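Local coordinates for mannosylglycerate hydrolase MGH1-like glycoside hydrolase domain-containing protein (Thermus thermophilus HB8, PDB 4WVA) that hydrolyses mannosylglycerate to mannose and glycerate, and also glucosylglycerate to glucose and glycerate, as a GH63 glycosidase built on an (alpha/alpha)6-barrel, at residues A[56-61]-A[67-72]; A[384-389]-A[393-398]. One frame throughout, in Å; residues are numbered along the deposited sequence.

Contact 1: residues A[56-61]-A[67-72]; sequences LCLFDY and GMLPHI
Leu69 reaches from the loop that leads into strand 72-74 into the corner between Leu58 and Phe59, neighbours on helix 48-62, and both of its methyls touch both partners. CD1 stands over one face of the Phe59 ring, 4.2 Å from the ring centroid and 22° off the normal, in a CH-pi contact displaced toward the rim. CD2 lies over the same face, 3.9 Å from Phe59 CZ, and is equally close to Leu58 CD2. Leu69 CG lies anti to the backbone N (chi1 -165°), which sends the fork toward the helix; the side chain crosses those of Leu58 and Phe59 at about a right angle. A forked leucine suits this place, since a straight chain would have only one end to offer. Leu69 CD1 also rests 3.8 Å from the carbonyl O of Leu58. Replacing Phe59 by an alanine would probably leave both Leu69 methyls without the ring they pack on and open a gap between helix and loop. Farther out, Phe59 touches Lys134 of helix 121-146, and the Leu69 side chain lies about 4 Å from that of Leu33, a probable substrate-binding residue. The contact folds the loop back on the barrel helix it follows, just before the middle strand of a three-stranded antiparallel sheet. No hydrogen bond joins the segments; the contact is apolar and buried, resting on close fit and exclusion of water.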
# COMPACT_ATOMS: atom_id res chain seq x y z
N LEU A 56 29.26 -6.65 14.28
CA LEU A 56 29.39 -7.58 15.41
C LEU A 56 29.83 -6.81 16.63
O LEU A 56 29.34 -7.03 17.75
CB LEU A 56 30.43 -8.66 15.11
CG LEU A 56 30.07 -9.67 14.03
CD1 LEU A 56 31.24 -10.59 13.73
CD2 LEU A 56 28.89 -10.47 14.51
N CYS A 57 30.80 -5.92 16.44
CA CYS A 57 31.36 -5.15 17.55
C CYS A 57 30.28 -4.26 18.19
O CYS A 57 30.15 -4.21 19.40
CB CYS A 57 32.53 -4.33 17.05
SG CYS A 57 33.37 -3.36 18.31
N LEU A 58 29.53 -3.54 17.35
CA LEU A 58 28.44 -2.71 17.83
C LEU A 58 27.47 -3.48 18.75
O LEU A 58 27.13 -3.01 19.84
CB LEU A 58 27.70 -2.11 16.63
CG LEU A 58 26.48 -1.24 16.94
CD1 LEU A 58 26.83 -0.03 17.77
CD2 LEU A 58 25.81 -0.85 15.62
N PHE A 59 27.03 -4.66 18.32
CA PHE A 59 26.09 -5.44 19.13
C PHE A 59 26.75 -6.09 20.33
O PHE A 59 26.22 -6.05 21.46
CB PHE A 59 25.38 -6.49 18.28
CG PHE A 59 24.23 -5.93 17.50
CD1 PHE A 59 22.97 -5.83 18.08
CD2 PHE A 59 24.41 -5.46 16.22
CE1 PHE A 59 21.91 -5.29 17.38
CE2 PHE A 59 23.35 -4.94 15.51
CZ PHE A 59 22.10 -4.84 16.10
N ASP A 60 27.92 -6.69 20.10
CA ASP A 60 28.59 -7.45 21.17
C ASP A 60 28.97 -6.57 22.37
O ASP A 60 28.82 -6.99 23.53
CB ASP A 60 29.84 -8.15 20.63
CG ASP A 60 29.52 -9.40 19.85
OD1 ASP A 60 28.41 -9.93 19.99
OD2 ASP A 60 30.41 -9.87 19.12
N TYR A 61 29.45 -5.37 22.09
CA TYR A 61 29.85 -4.45 23.16
C TYR A 61 28.84 -3.37 23.51
O TYR A 61 28.97 -2.72 24.55
CB TYR A 61 31.21 -3.83 22.83
CG TYR A 61 32.27 -4.88 22.74
CD1 TYR A 61 32.83 -5.41 23.89
CD2 TYR A 61 32.67 -5.38 21.50
CE1 TYR A 61 33.79 -6.41 23.82
CE2 TYR A 61 33.62 -6.38 21.41
CZ TYR A 61 34.18 -6.88 22.58
OH TYR A 61 35.13 -7.88 22.51
N GLY A 67 17.81 -5.44 25.15
CA GLY A 67 17.81 -5.33 23.69
C GLY A 67 18.16 -3.95 23.17
O GLY A 67 18.41 -3.77 21.97
N MET A 68 18.20 -2.95 24.05
CA MET A 68 18.49 -1.60 23.60
C MET A 68 19.88 -1.52 22.99
O MET A 68 20.85 -2.01 23.57
CB MET A 68 18.42 -0.59 24.74
CG MET A 68 18.47 0.82 24.20
SD MET A 68 18.70 2.08 25.46
CE MET A 68 20.45 1.80 25.74
N LEU A 69 19.98 -0.92 21.80
CA LEU A 69 21.27 -0.62 21.19
C LEU A 69 21.53 0.86 21.38
O LEU A 69 20.77 1.69 20.91
CB LEU A 69 21.25 -1.00 19.71
CG LEU A 69 22.63 -1.08 19.04
CD1 LEU A 69 23.46 -2.21 19.59
CD2 LEU A 69 22.44 -1.26 17.55
N PRO A 70 22.61 1.22 22.09
CA PRO A 70 22.87 2.61 22.43
C PRO A 70 23.56 3.35 21.29
O PRO A 70 24.19 2.70 20.47
CB PRO A 70 23.84 2.48 23.60
CG PRO A 70 24.61 1.26 23.29
CD PRO A 70 23.66 0.33 22.58
N HIS A 71 23.47 4.67 21.26
CA HIS A 71 24.07 5.41 20.14
C HIS A 71 25.59 5.51 20.23
O HIS A 71 26.24 5.63 19.20
CB HIS A 71 23.41 6.77 19.92
CG HIS A 71 23.98 7.90 20.71
ND1 HIS A 71 24.06 7.89 22.09
CD2 HIS A 71 24.38 9.13 20.32
CE1 HIS A 71 24.52 9.06 22.50
NE2 HIS A 71 24.72 9.83 21.44
N ILE A 72 26.16 5.36 21.43
CA ILE A 72 27.61 5.34 21.57
C ILE A 72 28.05 4.17 22.44
O ILE A 72 27.45 3.93 23.49
CB ILE A 72 28.19 6.65 22.18
CG1 ILE A 72 27.74 7.89 21.41
CG2 ILE A 72 29.72 6.60 22.17
CD1 ILE A 72 28.08 9.20 22.11

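Contact 2: residues A[384-389]-A[393-398]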
# COMPACT_ATOMS: atom_id res chain seq x y z
N ALA A 384 31.03 15.26 -6.11
CA ALA A 384 31.71 16.54 -6.40
C ALA A 384 32.22 17.21 -5.12
O ALA A 384 33.36 17.70 -5.06
CB ALA A 384 30.78 17.47 -7.16
N LEU A 385 31.37 17.22 -4.10
CA LEU A 385 31.75 17.82 -2.81
C LEU A 385 32.98 17.12 -2.22
O LEU A 385 33.92 17.77 -1.74
CB LEU A 385 30.56 17.72 -1.86
CG LEU A 385 29.40 18.68 -2.14
CD1 LEU A 385 28.19 18.33 -1.28
CD2 LEU A 385 29.83 20.11 -1.89
N MET A 386 32.97 15.79 -2.26
CA MET A 386 34.07 15.01 -1.68
C MET A 386 35.34 15.11 -2.53
O MET A 386 36.44 15.15 -1.98
CB MET A 386 33.63 13.56 -1.48
CG MET A 386 32.52 13.48 -0.44
SD MET A 386 32.11 11.82 0.11
CE MET A 386 31.09 11.23 -1.23
N GLU A 387 35.19 15.18 -3.85
CA GLU A 387 36.35 15.37 -4.73
C GLU A 387 37.06 16.69 -4.45
O GLU A 387 38.28 16.75 -4.43
CB GLU A 387 35.93 15.39 -6.18
CG GLU A 387 35.68 14.03 -6.76
CD GLU A 387 34.86 14.13 -8.03
OE1 GLU A 387 34.54 15.26 -8.50
OE2 GLU A 387 34.52 13.09 -8.57
N ARG A 388 36.30 17.76 -4.24
CA ARG A 388 36.88 19.09 -4.10
C ARG A 388 37.33 19.40 -2.68
O ARG A 388 38.34 20.08 -2.49
CB ARG A 388 35.92 20.18 -4.55
CG ARG A 388 36.57 21.56 -4.63
CD ARG A 388 35.61 22.64 -5.12
NE ARG A 388 35.14 22.41 -6.50
CZ ARG A 388 35.85 22.65 -7.61
NH1 ARG A 388 37.10 23.12 -7.54
NH2 ARG A 388 35.31 22.42 -8.80
N GLU A 389 36.61 18.89 -1.68
CA GLU A 389 36.83 19.29 -0.30
C GLU A 389 37.27 18.14 0.61
O GLU A 389 37.47 18.35 1.81
CB GLU A 389 35.58 19.97 0.25
CG GLU A 389 35.35 21.35 -0.33
CD GLU A 389 36.24 22.41 0.29
OE1 GLU A 389 36.28 22.53 1.53
OE2 GLU A 389 36.93 23.13 -0.47
N GLU A 393 32.38 16.08 7.37
CA GLU A 393 31.11 15.70 7.99
C GLU A 393 29.91 16.30 7.21
O GLU A 393 28.88 15.63 7.04
CB GLU A 393 31.10 16.11 9.46
CG GLU A 393 30.07 15.40 10.32
CD GLU A 393 30.16 15.79 11.79
OE1 GLU A 393 31.11 16.53 12.16
OE2 GLU A 393 29.30 15.33 12.60
N TYR A 394 30.02 17.55 6.76
CA TYR A 394 28.94 18.19 6.00
C TYR A 394 29.55 19.31 5.18
O TYR A 394 30.74 19.61 5.32
CB TYR A 394 27.80 18.68 6.90
CG TYR A 394 28.24 19.25 8.22
CD1 TYR A 394 28.53 18.41 9.28
CD2 TYR A 394 28.37 20.62 8.42
CE1 TYR A 394 28.97 18.90 10.49
CE2 TYR A 394 28.79 21.12 9.63
CZ TYR A 394 29.08 20.25 10.66
OH TYR A 394 29.51 20.70 11.90
N TYR A 395 28.73 19.88 4.31
CA TYR A 395 29.19 20.84 3.32
C TYR A 395 28.22 21.98 3.19
O TYR A 395 27.01 21.79 3.25
CB TYR A 395 29.38 20.17 1.95
CG TYR A 395 30.32 19.00 1.99
CD1 TYR A 395 29.87 17.73 2.37
CD2 TYR A 395 31.67 19.14 1.66
CE1 TYR A 395 30.72 16.65 2.41
CE2 TYR A 395 32.53 18.05 1.72
CZ TYR A 395 32.06 16.81 2.10
OH TYR A 395 32.89 15.72 2.16
N ASP A 396 28.75 23.19 3.01
CA ASP A 396 27.93 24.36 2.75
C ASP A 396 27.21 24.15 1.41
O ASP A 396 27.85 23.86 0.40
CB ASP A 396 28.83 25.61 2.74
CG ASP A 396 28.06 26.91 2.54
OD1 ASP A 396 27.28 27.02 1.59
OD2 ASP A 396 28.28 27.84 3.35
N PRO A 397 25.87 24.26 1.38
CA PRO A 397 25.16 23.96 0.12
C PRO A 397 25.29 25.06 -0.93
O PRO A 397 24.99 24.83 -2.09
CB PRO A 397 23.70 23.81 0.55
CG PRO A 397 23.60 24.41 1.87
CD PRO A 397 24.95 24.58 2.49
N LEU A 398 25.74 26.24 -0.51
CA LEU A 398 25.82 27.39 -1.41
C LEU A 398 27.18 27.43 -2.07
O LEU A 398 27.29 27.69 -3.26
CB LEU A 398 25.56 28.68 -0.63
CG LEU A 398 24.25 28.70 0.17
CD1 LEU A 398 24.06 30.06 0.81
CD2 LEU A 398 23.06 28.32 -0.70
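Tyr395, on the short strand 394-395, lays one face of its ring against Leu385 of helix 372-389. Leu385 CB sits almost over the ring centre, 4.0 Å from the centroid and 10° off the normal, a CH-pi contact. The leucine then runs back along the tyrosine in the opposite direction. Because its CG stands opposite the carbonyl carbon (chi1 -74°), both methyls reach the root of the ring, with CD2 3.9 Å from Tyr395 CB. Glu389, one turn further along the helix, comes in at the ring edge and in its plane, its CB 3.9 Å from Tyr395 CE2. Near the phenol end, the flexible, unbranched Met386 brings its CG to 3.5 Å from Tyr395 OH, its side chain crossing the tyrosine at about a right angle. The polar ends are satisfied largely by the main chain. Tyr395 OH donates to the carbonyl O of Gly390 and accepts from the backbone N of Arg392, both in the turn joining helix to strand, so both roles of the buried hydroxyl are used, which is why a tyrosine fits. Glu389 bends at chi2 (-78°), carrying OE1 off the ring to the backbone N of Gly402 on the partner strand 402-403, while Asp396 OD1 accepts from Leu398 N at 2.7 Å in an Asx turn, and also from Thr399 N. Glu393, just ahead of Tyr394 and probably the catalytic proton acceptor, is hydrogen-bonded to Tyr28 OH and Gly405 N. The chemistry thus splits along Tyr395: apolar contacts hold its ring on the helix, and the main chain of the helix-to-strand turn satisfies its hydroxyl, on a residue only two places after Glu393.

Overall arrangement
Both contacts are largely buried, though Glu389 gives contact 2 a partly exposed margin that contact 1 lacks. Each sets a helix against the chain that soon follows it, but they lie on opposite sides of the chain's centre, about 31 Å between centres, and share no element. Contact 1, nearer the middle of the fold, joins helix 48-62 to the loop leading into strand 72-74; contact 2 joins helix 372-389 to strand 394-395. In the first an aliphatic loop residue reaches a ring on the helix; in the second the strand supplies the ring and the helix the aliphatic groups. Neither has hydrogen bonds between its segments, but only contact 2 has a polar atom on its central ring.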